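Local coordinates for protein export chaperone SatS (Mycobacterium tuberculosis H37Rv, PDB 6DNM) that acts as a chaperone for proteins exported by the SecA2 pathway, at residues 19-24 against 32-37; 97-102 against 120-125; 115-120 against 155-160; 147-152 against 174-179. All coordinates share one frame; numbering follows the deposited sequence.

Interaction 1. Residues 19-24 against 32-37; sequences DPIQIM and TLRCYL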
loop_
_atom_site.group_PDB
_atom_site.type_symbol
_atom_site.label_atom_id
_atom_site.label_comp_id
_atom_site.label_asym_id
_atom_site.label_seq_id
_atom_site.Cartn_x
_atom_site.Cartn_y
_atom_site.Cartn_z
ATOM N N ASP A 19 -5.075 -1.630 -10.103
ATOM C CA ASP A 19 -3.939 -2.509 -9.860
ATOM C C ASP A 19 -4.199 -3.403 -8.662
ATOM O O ASP A 19 -4.469 -2.896 -7.563
ATOM C CB ASP A 19 -2.673 -1.693 -9.546
ATOM C CG ASP A 19 -2.110 -0.961 -10.740
ATOM O OD1 ASP A 19 -2.297 -1.405 -11.890
ATOM O OD2 ASP A 19 -1.450 0.070 -10.501
ATOM N N PRO A 20 -4.026 -4.712 -8.800
ATOM C CA PRO A 20 -3.835 -5.550 -7.610
ATOM C C PRO A 20 -2.499 -5.220 -6.968
ATOM O O PRO A 20 -1.501 -4.989 -7.652
ATOM C CB PRO A 20 -3.823 -6.977 -8.177
ATOM C CG PRO A 20 -4.455 -6.857 -9.566
ATOM C CD PRO A 20 -4.034 -5.496 -10.045
ATOM N N ILE A 21 -2.492 -5.157 -5.638
ATOM C CA ILE A 21 -1.266 -4.874 -4.903
ATOM C C ILE A 21 -1.068 -5.922 -3.817
ATOM O O ILE A 21 -2.017 -6.563 -3.361
ATOM C CB ILE A 21 -1.211 -3.443 -4.309
ATOM C CG1 ILE A 21 -2.198 -3.290 -3.154
ATOM C CG2 ILE A 21 -1.446 -2.384 -5.395
ATOM C CD1 ILE A 21 -2.039 -1.961 -2.403
ATOM N N GLN A 22 0.193 -6.090 -3.403
ATOM C CA GLN A 22 0.567 -7.001 -2.330
ATOM C C GLN A 22 1.212 -6.193 -1.215
ATOM O O GLN A 22 2.111 -5.387 -1.475
ATOM C CB GLN A 22 1.588 -8.015 -2.844
ATOM C CG GLN A 22 2.026 -9.063 -1.825
ATOM C CD GLN A 22 3.233 -9.837 -2.300
ATOM O OE1 GLN A 22 4.289 -9.253 -2.549
ATOM N NE2 GLN A 22 3.080 -11.151 -2.455
ATOM N N ILE A 23 0.766 -6.406 0.022
ATOM C CA ILE A 23 1.320 -5.712 1.181
ATOM C C ILE A 23 1.859 -6.767 2.128
ATOM O O ILE A 23 1.099 -7.601 2.623
ATOM C CB ILE A 23 0.272 -4.845 1.900
ATOM C CG1 ILE A 23 -0.346 -3.803 0.953
ATOM C CG2 ILE A 23 0.898 -4.185 3.132
ATOM C CD1 ILE A 23 -1.591 -3.110 1.521
ATOM N N MET A 24 3.162 -6.753 2.369
ATOM C CA MET A 24 3.784 -7.720 3.260
ATOM C C MET A 24 4.176 -7.040 4.565
ATOM O O MET A 24 4.830 -5.992 4.562
ATOM C CB MET A 24 5.001 -8.377 2.599
ATOM C CG MET A 24 4.654 -9.082 1.285
ATOM S SD MET A 24 6.017 -10.047 0.586
ATOM C CE MET A 24 6.158 -11.398 1.760
ATOM N N THR A 32 -5.040 -6.498 -2.146
ATOM C CA THR A 32 -6.172 -5.595 -2.337
ATOM C C THR A 32 -6.028 -4.957 -3.712
ATOM O O THR A 32 -5.139 -5.327 -4.490
ATOM C CB THR A 32 -6.301 -4.583 -1.183
ATOM O OG1 THR A 32 -7.541 -3.867 -1.308
ATOM C CG2 THR A 32 -5.149 -3.579 -1.166
ATOM N N LEU A 33 -6.917 -4.010 -4.025
ATOM C CA LEU A 33 -6.871 -3.265 -5.277
ATOM C C LEU A 33 -6.690 -1.782 -4.989
ATOM O O LEU A 33 -7.192 -1.261 -3.985
ATOM C CB LEU A 33 -8.168 -3.420 -6.092
ATOM C CG LEU A 33 -8.612 -4.845 -6.438
ATOM C CD1 LEU A 33 -9.924 -4.823 -7.208
ATOM C CD2 LEU A 33 -7.541 -5.579 -7.240
ATOM N N ARG A 34 -5.985 -1.099 -5.892
ATOM C CA ARG A 34 -5.779 0.336 -5.777
ATOM C C ARG A 34 -5.750 0.957 -7.163
ATOM O O ARG A 34 -5.194 0.379 -8.101
ATOM C CB ARG A 34 -4.448 0.632 -5.084
ATOM C CG ARG A 34 -4.186 2.131 -4.853
ATOM C CD ARG A 34 -3.094 2.673 -5.786
ATOM N NE ARG A 34 -1.924 1.816 -5.693
ATOM C CZ ARG A 34 -0.907 1.751 -6.547
ATOM N NH1 ARG A 34 0.078 0.914 -6.330
ATOM N NH2 ARG A 34 -0.851 2.515 -7.615
ATOM N N CYS A 35 -6.349 2.140 -7.283
ATOM C CA CYS A 35 -6.278 2.919 -8.510
ATOM C C CYS A 35 -6.070 4.380 -8.149
ATOM O O CYS A 35 -6.042 4.754 -6.972
ATOM C CB CYS A 35 -7.546 2.763 -9.352
ATOM S SG CYS A 35 -8.997 3.504 -8.605
ATOM N N TYR A 36 -5.927 5.217 -9.170
ATOM C CA TYR A 36 -5.872 6.661 -8.996
ATOM C C TYR A 36 -6.961 7.295 -9.844
ATOM O O TYR A 36 -7.121 6.949 -11.019
ATOM C CB TYR A 36 -4.512 7.205 -9.401
ATOM C CG TYR A 36 -3.391 6.609 -8.593
ATOM C CD1 TYR A 36 -3.069 7.091 -7.323
ATOM C CD2 TYR A 36 -2.671 5.543 -9.085
ATOM C CE1 TYR A 36 -2.030 6.527 -6.576
ATOM C CE2 TYR A 36 -1.651 4.987 -8.363
ATOM C CZ TYR A 36 -1.330 5.462 -7.106
ATOM O OH TYR A 36 -0.295 4.873 -6.396
ATOM N N LEU A 37 -7.716 8.201 -9.240
ATOM C CA LEU A 37 -8.762 8.947 -9.923
ATOM C C LEU A 37 -8.479 10.415 -9.669
ATOM O O LEU A 37 -8.449 10.840 -8.510
ATOM C CB LEU A 37 -10.127 8.583 -9.337
ATOM C CG LEU A 37 -11.343 9.214 -10.009
ATOM C CD1 LEU A 37 -11.362 8.891 -11.496
ATOM C CD2 LEU A 37 -12.605 8.720 -9.334
#

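Interaction 2. Residues 97-102 against 120-125; sequences NVYVLS and LDLAVE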
loop_
_atom_site.group_PDB
_atom_site.type_symbol
_atom_site.label_atom_id
_atom_site.label_comp_id
_atom_site.label_asym_id
_atom_site.label_seq_id
_atom_site.Cartn_x
_atom_site.Cartn_y
_atom_site.Cartn_z
ATOM N N ASN A 97 4.206 -3.166 -7.678
ATOM C CA ASN A 97 3.077 -3.066 -6.762
ATOM C C ASN A 97 3.237 -3.990 -5.564
ATOM O O ASN A 97 2.244 -4.374 -4.927
ATOM C CB ASN A 97 1.768 -3.314 -7.509
ATOM C CG ASN A 97 1.405 -2.160 -8.389
ATOM O OD1 ASN A 97 1.589 -1.015 -8.004
ATOM N ND2 ASN A 97 0.915 -2.447 -9.588
ATOM N N VAL A 98 4.481 -4.336 -5.245
ATOM C CA VAL A 98 4.833 -5.132 -4.076
ATOM C C VAL A 98 5.368 -4.178 -3.012
ATOM O O VAL A 98 6.378 -3.499 -3.223
ATOM C CB VAL A 98 5.867 -6.207 -4.449
ATOM C CG1 VAL A 98 6.440 -6.865 -3.212
ATOM C CG2 VAL A 98 5.228 -7.245 -5.362
ATOM N N TYR A 99 4.693 -4.117 -1.870
ATOM C CA TYR A 99 5.019 -3.178 -0.808
ATOM C C TYR A 99 5.343 -3.946 0.462
ATOM O O TYR A 99 4.526 -4.734 0.936
ATOM C CB TYR A 99 3.824 -2.268 -0.557
ATOM C CG TYR A 99 3.453 -1.415 -1.740
ATOM C CD1 TYR A 99 4.235 -0.330 -2.108
ATOM C CD2 TYR A 99 2.326 -1.701 -2.508
ATOM C CE1 TYR A 99 3.899 0.467 -3.192
ATOM C CE2 TYR A 99 1.980 -0.907 -3.598
ATOM C CZ TYR A 99 2.775 0.178 -3.931
ATOM O OH TYR A 99 2.442 0.974 -5.008
ATOM N N VAL A 100 6.520 -3.712 1.028
ATOM C CA VAL A 100 7.014 -4.513 2.145
ATOM C C VAL A 100 7.289 -3.584 3.317
ATOM O O VAL A 100 8.223 -2.771 3.270
ATOM C CB VAL A 100 8.278 -5.308 1.770
ATOM C CG1 VAL A 100 8.743 -6.175 2.943
ATOM C CG2 VAL A 100 8.018 -6.157 0.545
ATOM N N LEU A 101 6.496 -3.718 4.380
ATOM C CA LEU A 101 6.780 -3.036 5.638
ATOM C C LEU A 101 7.658 -3.863 6.568
ATOM O O LEU A 101 8.284 -3.294 7.476
ATOM C CB LEU A 101 5.476 -2.670 6.357
ATOM C CG LEU A 101 4.501 -1.812 5.556
ATOM C CD1 LEU A 101 3.318 -1.396 6.421
ATOM C CD2 LEU A 101 5.179 -0.590 4.938
ATOM N N SER A 102 7.728 -5.176 6.335
ATOM C CA SER A 102 8.460 -6.116 7.181
ATOM C C SER A 102 9.902 -5.685 7.413
ATOM O O SER A 102 10.631 -5.373 6.472
ATOM C CB SER A 102 8.474 -7.472 6.482
ATOM O OG SER A 102 7.200 -7.762 5.957
ATOM N N LEU A 120 12.303 0.975 1.225
ATOM C CA LEU A 120 11.727 2.160 1.829
ATOM C C LEU A 120 11.007 3.041 0.821
ATOM O O LEU A 120 9.981 3.573 1.108
ATOM C CB LEU A 120 12.788 2.944 2.595
ATOM C CG LEU A 120 12.272 4.163 3.350
ATOM C CD1 LEU A 120 11.271 3.770 4.416
ATOM C CD2 LEU A 120 13.390 5.001 3.945
ATOM N N ASP A 121 11.563 3.169 -0.369
ATOM C CA ASP A 121 10.939 3.979 -1.386
ATOM C C ASP A 121 9.553 3.483 -1.733
ATOM O O ASP A 121 8.625 4.252 -1.778
ATOM C CB ASP A 121 11.789 4.104 -2.634
ATOM C CG ASP A 121 11.371 5.292 -3.446
ATOM O OD1 ASP A 121 10.564 5.175 -4.328
ATOM O OD2 ASP A 121 11.811 6.405 -3.105
ATOM N N LEU A 122 9.453 2.185 -1.979
ATOM C CA LEU A 122 8.144 1.579 -2.211
ATOM C C LEU A 122 7.228 1.738 -1.001
ATOM O O LEU A 122 6.047 2.074 -1.150
ATOM C CB LEU A 122 8.323 0.105 -2.577
ATOM C CG LEU A 122 8.768 -0.144 -4.016
ATOM C CD1 LEU A 122 9.438 -1.511 -4.130
ATOM C CD2 LEU A 122 7.582 -0.031 -4.957
ATOM N N ALA A 123 7.753 1.518 0.209
ATOM C CA ALA A 123 6.913 1.614 1.405
ATOM C C ALA A 123 6.327 3.011 1.575
ATOM O O ALA A 123 5.155 3.161 1.937
ATOM C CB ALA A 123 7.711 1.230 2.653
ATOM N N VAL A 124 7.133 4.046 1.339
ATOM C CA VAL A 124 6.648 5.415 1.475
ATOM C C VAL A 124 5.587 5.719 0.427
ATOM O O VAL A 124 4.608 6.412 0.711
ATOM C CB VAL A 124 7.830 6.400 1.429
ATOM C CG1 VAL A 124 7.342 7.837 1.294
ATOM C CG2 VAL A 124 8.665 6.245 2.687
ATOM N N GLU A 125 5.752 5.193 -0.789
ATOM C CA GLU A 125 4.716 5.330 -1.807
ATOM C C GLU A 125 3.377 4.791 -1.304
ATOM O O GLU A 125 2.350 5.475 -1.388
ATOM C CB GLU A 125 5.165 4.610 -3.076
ATOM C CG GLU A 125 4.139 4.569 -4.176
ATOM C CD GLU A 125 4.669 3.859 -5.404
ATOM O OE1 GLU A 125 5.651 4.351 -6.004
ATOM O OE2 GLU A 125 4.105 2.810 -5.767
#

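Interaction 3. Residues 115-120 against 155-160; sequences VDREQL and YVLDPH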
loop_
_atom_site.group_PDB
_atom_site.type_symbol
_atom_site.label_atom_id
_atom_site.label_comp_id
_atom_site.label_asym_id
_atom_site.label_seq_id
_atom_site.Cartn_x
_atom_site.Cartn_y
_atom_site.Cartn_z
ATOM N N VAL A 115 18.811 0.282 6.464
ATOM C CA VAL A 115 17.535 0.376 5.761
ATOM C C VAL A 115 17.776 0.230 4.267
ATOM O O VAL A 115 18.610 0.939 3.688
ATOM C CB VAL A 115 16.836 1.710 6.062
ATOM C CG1 VAL A 115 15.513 1.764 5.315
ATOM C CG2 VAL A 115 16.638 1.885 7.557
ATOM N N ASP A 116 17.039 -0.673 3.630
ATOM C CA ASP A 116 17.163 -0.832 2.189
ATOM C C ASP A 116 16.418 0.296 1.490
ATOM O O ASP A 116 15.213 0.479 1.700
ATOM C CB ASP A 116 16.609 -2.177 1.735
ATOM C CG ASP A 116 16.798 -2.391 0.251
ATOM O OD1 ASP A 116 17.935 -2.695 -0.149
ATOM O OD2 ASP A 116 15.830 -2.231 -0.522
ATOM N N ARG A 117 17.129 1.031 0.636
ATOM C CA ARG A 117 16.550 2.218 0.017
ATOM C C ARG A 117 15.344 1.866 -0.846
ATOM O O ARG A 117 14.286 2.495 -0.737
ATOM C CB ARG A 117 17.618 2.937 -0.803
ATOM C CG ARG A 117 17.129 4.227 -1.434
ATOM C CD ARG A 117 17.836 4.476 -2.768
ATOM N NE ARG A 117 17.558 3.394 -3.706
ATOM C CZ ARG A 117 16.404 3.242 -4.347
ATOM N NH1 ARG A 117 15.416 4.105 -4.156
ATOM N NH2 ARG A 117 16.234 2.218 -5.167
ATOM N N GLU A 118 15.477 0.851 -1.700
ATOM C CA GLU A 118 14.371 0.492 -2.582
ATOM C C GLU A 118 13.142 0.059 -1.787
ATOM O O GLU A 118 12.018 0.488 -2.083
ATOM C CB GLU A 118 14.815 -0.596 -3.559
ATOM C CG GLU A 118 13.825 -0.846 -4.672
ATOM C CD GLU A 118 14.029 -2.197 -5.329
ATOM O OE1 GLU A 118 13.114 -2.655 -6.049
ATOM O OE2 GLU A 118 15.110 -2.803 -5.124
ATOM N N GLN A 119 13.334 -0.775 -0.766
ATOM C CA GLN A 119 12.214 -1.166 0.085
ATOM C C GLN A 119 11.524 0.056 0.675
ATOM O O GLN A 119 10.292 0.166 0.653
ATOM C CB GLN A 119 12.698 -2.075 1.211
ATOM C CG GLN A 119 11.543 -2.495 2.107
ATOM C CD GLN A 119 11.964 -3.292 3.305
ATOM O OE1 GLN A 119 13.139 -3.629 3.458
ATOM N NE2 GLN A 119 11.001 -3.619 4.161
ATOM N N LEU A 120 12.303 0.975 1.225
ATOM C CA LEU A 120 11.727 2.160 1.829
ATOM C C LEU A 120 11.007 3.041 0.821
ATOM O O LEU A 120 9.981 3.573 1.108
ATOM C CB LEU A 120 12.788 2.944 2.595
ATOM C CG LEU A 120 12.272 4.163 3.350
ATOM C CD1 LEU A 120 11.271 3.770 4.416
ATOM C CD2 LEU A 120 13.390 5.001 3.945
ATOM N N TYR A 155 16.839 11.079 4.393
ATOM C CA TYR A 155 18.246 10.762 4.191
ATOM C C TYR A 155 18.422 9.463 3.411
ATOM O O TYR A 155 19.197 9.411 2.448
ATOM C CB TYR A 155 18.975 10.700 5.533
ATOM C CG TYR A 155 20.428 10.320 5.351
ATOM C CD1 TYR A 155 21.365 11.268 4.952
ATOM C CD2 TYR A 155 20.861 9.011 5.539
ATOM C CE1 TYR A 155 22.691 10.929 4.764
ATOM C CE2 TYR A 155 22.195 8.663 5.351
ATOM C CZ TYR A 155 23.102 9.626 4.964
ATOM O OH TYR A 155 24.427 9.282 4.775
ATOM N N VAL A 156 17.714 8.399 3.812
ATOM C CA VAL A 156 17.857 7.106 3.140
ATOM C C VAL A 156 17.449 7.212 1.676
ATOM O O VAL A 156 18.069 6.604 0.798
ATOM C CB VAL A 156 17.059 6.007 3.876
ATOM C CG1 VAL A 156 17.012 4.710 3.042
ATOM C CG2 VAL A 156 17.638 5.735 5.261
ATOM N N LEU A 157 16.393 7.977 1.389
ATOM C CA LEU A 157 15.879 8.053 0.027
ATOM C C LEU A 157 16.691 8.970 -0.876
ATOM O O LEU A 157 16.426 9.002 -2.083
ATOM C CB LEU A 157 14.414 8.493 0.044
ATOM C CG LEU A 157 13.463 7.508 0.716
ATOM C CD1 LEU A 157 12.037 8.036 0.662
ATOM C CD2 LEU A 157 13.558 6.161 0.014
ATOM N N ASP A 158 17.663 9.711 -0.337
ATOM C CA ASP A 158 18.477 10.625 -1.138
ATOM C C ASP A 158 19.941 10.214 -1.076
ATOM O O ASP A 158 20.656 10.597 -0.133
ATOM C CB ASP A 158 18.308 12.061 -0.642
ATOM C CG ASP A 158 19.062 13.074 -1.485
ATOM O OD1 ASP A 158 19.731 12.691 -2.470
ATOM O OD2 ASP A 158 18.993 14.277 -1.145
ATOM N N PRO A 159 20.434 9.466 -2.068
ATOM C CA PRO A 159 21.852 9.072 -2.061
ATOM C C PRO A 159 22.836 10.230 -2.193
ATOM O O PRO A 159 24.051 10.012 -2.038
ATOM C CB PRO A 159 21.952 8.104 -3.247
ATOM C CG PRO A 159 20.575 7.528 -3.348
ATOM C CD PRO A 159 19.654 8.680 -3.042
ATOM N N HIS A 160 22.369 11.442 -2.470
ATOM C CA HIS A 160 23.240 12.609 -2.549
ATOM C C HIS A 160 23.217 13.445 -1.277
ATOM O O HIS A 160 23.801 14.535 -1.255
ATOM C CB HIS A 160 22.865 13.467 -3.755
ATOM C CG HIS A 160 23.189 12.827 -5.066
ATOM N ND1 HIS A 160 24.411 12.977 -5.687
ATOM C CD2 HIS A 160 22.459 12.012 -5.864
ATOM C CE1 HIS A 160 24.416 12.288 -6.815
ATOM N NE2 HIS A 160 23.241 11.696 -6.946
HETATM O O HOH W 1 15.559 6.908 -3.623
#

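Interaction 4. Residues 147-152 against 174-179; sequences RPLGQL and REWEKL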
loop_
_atom_site.group_PDB
_atom_site.type_symbol
_atom_site.label_atom_id
_atom_site.label_comp_id
_atom_site.label_asym_id
_atom_site.label_seq_id
_atom_site.Cartn_x
_atom_site.Cartn_y
_atom_site.Cartn_z
ATOM N N ARG A 147 11.111 16.055 11.811
ATOM C CA ARG A 147 10.978 15.041 12.843
ATOM C C ARG A 147 11.996 13.930 12.646
ATOM O O ARG A 147 12.448 13.680 11.523
ATOM C CB ARG A 147 9.577 14.446 12.793
ATOM C CG ARG A 147 8.486 15.452 13.038
ATOM C CD ARG A 147 7.134 14.797 12.967
ATOM N NE ARG A 147 6.084 15.805 12.878
ATOM C CZ ARG A 147 5.361 16.228 13.910
ATOM N NH1 ARG A 147 4.433 17.161 13.728
ATOM N NH2 ARG A 147 5.567 15.725 15.118
ATOM N N PRO A 148 12.354 13.218 13.728
ATOM C CA PRO A 148 13.360 12.145 13.603
ATOM C C PRO A 148 13.089 11.155 12.477
ATOM O O PRO A 148 13.981 10.873 11.666
ATOM C CB PRO A 148 13.332 11.491 14.993
ATOM C CG PRO A 148 12.978 12.627 15.914
ATOM C CD PRO A 148 12.012 13.503 15.137
ATOM N N LEU A 149 11.866 10.627 12.386
ATOM C CA LEU A 149 11.568 9.660 11.334
ATOM C C LEU A 149 11.625 10.308 9.953
ATOM O O LEU A 149 12.219 9.751 9.026
ATOM C CB LEU A 149 10.206 9.017 11.572
ATOM C CG LEU A 149 9.782 8.018 10.498
ATOM C CD1 LEU A 149 10.733 6.833 10.437
ATOM C CD2 LEU A 149 8.360 7.551 10.745
ATOM N N GLY A 150 10.987 11.472 9.789
ATOM C CA GLY A 150 10.989 12.126 8.489
ATOM C C GLY A 150 12.388 12.477 8.023
ATOM O O GLY A 150 12.714 12.339 6.842
ATOM N N GLN A 151 13.238 12.915 8.954
ATOM C CA GLN A 151 14.634 13.202 8.634
ATOM C C GLN A 151 15.375 11.935 8.202
ATOM O O GLN A 151 16.132 11.940 7.221
ATOM C CB GLN A 151 15.277 13.829 9.870
ATOM C CG GLN A 151 16.757 14.042 9.833
ATOM C CD GLN A 151 17.282 14.425 11.206
ATOM O OE1 GLN A 151 17.840 13.589 11.922
ATOM N NE2 GLN A 151 17.098 15.692 11.589
ATOM N N LEU A 152 15.154 10.829 8.912
ATOM C CA LEU A 152 15.830 9.578 8.576
ATOM C C LEU A 152 15.371 9.040 7.222
ATOM O O LEU A 152 16.195 8.612 6.400
ATOM C CB LEU A 152 15.587 8.563 9.693
ATOM C CG LEU A 152 16.340 7.232 9.635
ATOM C CD1 LEU A 152 17.817 7.426 9.324
ATOM C CD2 LEU A 152 16.164 6.489 10.952
ATOM N N ARG A 174 10.385 4.891 17.538
ATOM C CA ARG A 174 9.109 5.164 18.191
ATOM C C ARG A 174 8.114 5.763 17.209
ATOM O O ARG A 174 6.943 5.366 17.175
ATOM C CB ARG A 174 9.347 6.128 19.353
ATOM C CG ARG A 174 8.327 6.071 20.469
ATOM C CD ARG A 174 7.102 6.937 20.187
ATOM N NE ARG A 174 7.387 8.368 20.101
ATOM C CZ ARG A 174 6.791 9.187 19.238
ATOM N NH1 ARG A 174 7.100 10.477 19.217
ATOM N NH2 ARG A 174 5.880 8.712 18.396
ATOM N N GLU A 175 8.570 6.706 16.385
ATOM C CA GLU A 175 7.673 7.332 15.425
ATOM C C GLU A 175 7.244 6.340 14.350
ATOM O O GLU A 175 6.075 6.324 13.941
ATOM C CB GLU A 175 8.333 8.586 14.844
ATOM C CG GLU A 175 8.414 9.717 15.887
ATOM C CD GLU A 175 9.280 10.897 15.485
ATOM O OE1 GLU A 175 9.805 10.921 14.357
ATOM O OE2 GLU A 175 9.422 11.829 16.316
ATOM N N TRP A 176 8.157 5.468 13.914
ATOM C CA TRP A 176 7.773 4.454 12.936
ATOM C C TRP A 176 6.746 3.499 13.521
ATOM O O TRP A 176 5.780 3.123 12.847
ATOM C CB TRP A 176 8.985 3.662 12.451
ATOM C CG TRP A 176 8.538 2.533 11.584
ATOM C CD1 TRP A 176 8.418 1.220 11.942
ATOM C CD2 TRP A 176 8.090 2.624 10.231
ATOM N NE1 TRP A 176 7.937 0.484 10.886
ATOM C CE2 TRP A 176 7.727 1.324 9.824
ATOM C CE3 TRP A 176 7.972 3.676 9.319
ATOM C CZ2 TRP A 176 7.262 1.051 8.546
ATOM C CZ3 TRP A 176 7.509 3.402 8.056
ATOM C CH2 TRP A 176 7.157 2.103 7.678
ATOM N N GLU A 177 6.952 3.073 14.772
ATOM C CA GLU A 177 6.005 2.157 15.400
ATOM C C GLU A 177 4.610 2.759 15.450
ATOM O O GLU A 177 3.620 2.061 15.202
ATOM C CB GLU A 177 6.491 1.781 16.797
ATOM C CG GLU A 177 7.658 0.820 16.762
ATOM C CD GLU A 177 8.282 0.573 18.119
ATOM O OE1 GLU A 177 8.123 1.421 19.021
ATOM O OE2 GLU A 177 8.929 -0.478 18.272
ATOM N N LYS A 178 4.516 4.054 15.753
ATOM C CA LYS A 178 3.220 4.725 15.774
ATOM C C LYS A 178 2.618 4.766 14.377
ATOM O O LYS A 178 1.415 4.546 14.197
ATOM C CB LYS A 178 3.394 6.139 16.334
ATOM C CG LYS A 178 2.113 6.822 16.745
ATOM C CD LYS A 178 2.373 7.750 17.926
ATOM C CE LYS A 178 1.123 8.515 18.347
ATOM N NZ LYS A 178 -0.011 7.626 18.740
ATOM N N LEU A 179 3.452 5.019 13.371
ATOM C CA LEU A 179 2.968 5.065 12.001
ATOM C C LEU A 179 2.498 3.692 11.531
ATOM O O LEU A 179 1.459 3.581 10.867
ATOM C CB LEU A 179 4.063 5.637 11.103
ATOM C CG LEU A 179 3.702 5.940 9.652
ATOM C CD1 LEU A 179 2.511 6.893 9.570
ATOM C CD2 LEU A 179 4.904 6.507 8.934
#

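Interaction 1. Residues 19-24 against 32-37
Ile21 and Thr32 meet through branches that both stand between their own backbone N and carbonyl carbon: CG1 of Ile21 (chi1 70°) and CG2 of Thr32, whose OG1 is turned anti to the N (chi1 -171°). The two side chains run alongside each other, pointing the same way, with Ile21 CG1 3.6 Å from Thr32 CG2. They belong to a beta hairpin in which strand 19-24 pairs antiparallel with strand 29-37. Asp19-Arg34 and Ile21-Thr32 are hydrogen-bonded pairs; Pro20-Leu33 between them is a non-hydrogen-bonded pair, the position where a proline, lacking an N-H, costs this pairing no hydrogen bond. Asp19 N reaches Arg34 O at 2.8 Å with a nearly straight N-H...O angle of 166°, whereas Thr32 N to Ile21 O is a longer bond of 3.3 Å. CA-H...O contacts from Pro20 and Leu33 fill in between these bonds.

Asp19, Ile21, Thr32 and Arg34 share one face of the sheet. There Thr32 OG1 bonds to Ser51 O, and the side chains of Asp19 and Arg34 make at most a long, doubtful ion pair, the oxygen well out of the guanidinium plane. Pro20 and Leu33 occupy the other face, covered by Trp13 of helix 12-16. Leu33 sends its CD2 back over the proline, ending 3.7 Å from Pro20 CA and 4.1 Å from Pro20 CG.

Interaction 2. Residues 97-102 against 120-125
Tyr99 OH donates to Glu125 OE2 over 2.6 Å, the one hydrogen bond between residues 97-102 and 120-125. The carboxylate oxygen receives it on its anti lone pair, the one turned away from OE1, and lies near the plane of the phenol ring, while ring and carboxylate planes stand 72° apart. Glu125 reaches the hydroxyl because its CG is anti to the backbone N (chi1 175°) and the chain continues extended, crossing the tyrosine at about a right angle.

The same ring edge is used again further back. Leu122 O sits close to the ring plane, 3.2 Å from Tyr99 CD1, so the helix backbone meets the aromatic C-H edge and not the pi face. Leu122 then leans over the strand: its CD2 is 4.1 Å from Tyr99 CE1, and its CD1 is 3.8 Å from Val98 O. One residue along the helix, Ala123 CB packs against Leu101 CD2 at 3.9 Å, and the small methyl lets the helix come close, with Tyr99 CA and Ala123 CA only 5.6 Å apart.

This is helix-on-sheet packing: the helix passes the edge strand of the mixed sheet at 100°, with the two segment axes 7.1 Å apart at closest approach. Arg34 NH1 of strand 29-37 also lies close to the phenol oxygen, though the nature of that pair is not decided. A short bond to a carboxylate, received in the ring plane, would fix the hydroxyl's rotation and probably polarise its O-H, tying the far end of a buried aromatic side chain to the helix.

Interaction 3. Residues 115-120 against 155-160
The N-terminal turn of helix 117-134 packs here against the last part of helix 148-157, and Val156 is the side chain that enters between Val115, Arg117 and Leu120. Its CG1 lies 3.7 Å from Leu120 CD2 and 4.0 Å from Val115 CG1, and the side chains of Leu120 and Val115 both cross it at about a right angle. Leu157 adds a second apolar contact, CG to Leu120 CD2 at 4.1 Å, and its CD2 lies 3.8 Å from Arg117 O.

The helix start is defined by Asp116, its N-cap residue: the carboxylate OD2 accepts from Gln119 N at 2.9 Å, met on the anti side and 17° out of the carboxylate plane. Beyond helix 148-157, Asp158 OD1 closes an Asx turn by accepting from His160 N, the donor standing 51° out of the carboxylate plane. Phe108 of helix 104-110 also touches Val115 and Leu120.

Arg117 spans the outer side. CG leaves anti to the backbone N (chi1 -177°) and passes 3.4 Å from Val156 O; the turn at chi2 sets CD beside Pro159 CG, 4.1 Å away, and the bend at chi3 then swings the guanidinium to a bridging water. That water accepts from Arg117 NH1 at 2.9 Å and donates to the backbone oxygen of Leu157.

Interaction 4. Residues 147-152 against 174-179
Glu175 supplies the polar half of the contact. Its OE1 accepts from Leu149 N at 2.9 Å, with an N-H...O angle of 165° and the donor almost in line with the C-O bond. CG sits beside the backbone N of Glu175 (chi1 -71°), and the extended remainder of the chain delivers the carboxylate to the first turn of helix 148-157, just after the N-cap residue Arg147. The Pro148 and Glu175 side chains cross at about a right angle, with Pro148 CD 3.3 Å from Glu175 OE2. Arg147 brings its CB near OE1, while its guanidinium is engaged by a salt bridge to Glu144.

The apolar half is carried by Leu149. CD2 reaches the edge of the Trp176 ring, close to the ring plane, and meets Leu179 CD2 at 4.0 Å; CD1 lies 4.1 Å from Trp176 CB. Phe108 and Leu127 extend this layer around the indole.

The two segments make an angle of 96°, with axes 9.6 Å apart. A carboxylate bound to a first-turn N-H would interact favourably with the positive end of the helix dipole, so Glu175 probably stays ionised and anchors that helix start to helix 170-185.

How the interactions relate
The four contacts run from the sheet into the helical part of the chain. Interactions 1 and 2, with centres about 12 Å apart, share the sheet: Met24 N lies 2.8 Å from Tyr99 O and Met24 O 2.8 Å from Leu101 N, probable hydrogen bonds that join the hairpin to strand 98-100. Interactions 2 and 3 both use helix 117-134 and share Leu120; Gln119 NE2 also probably bonds to Ser102 O (2.9 Å) and Val100 O (3.0 Å). Interactions 3 and 4 sit toward opposite ends of helix 148-157, their centres about 15 Å apart. Interaction 4 lies about 24 Å from interaction 1, centre to centre, without touching it.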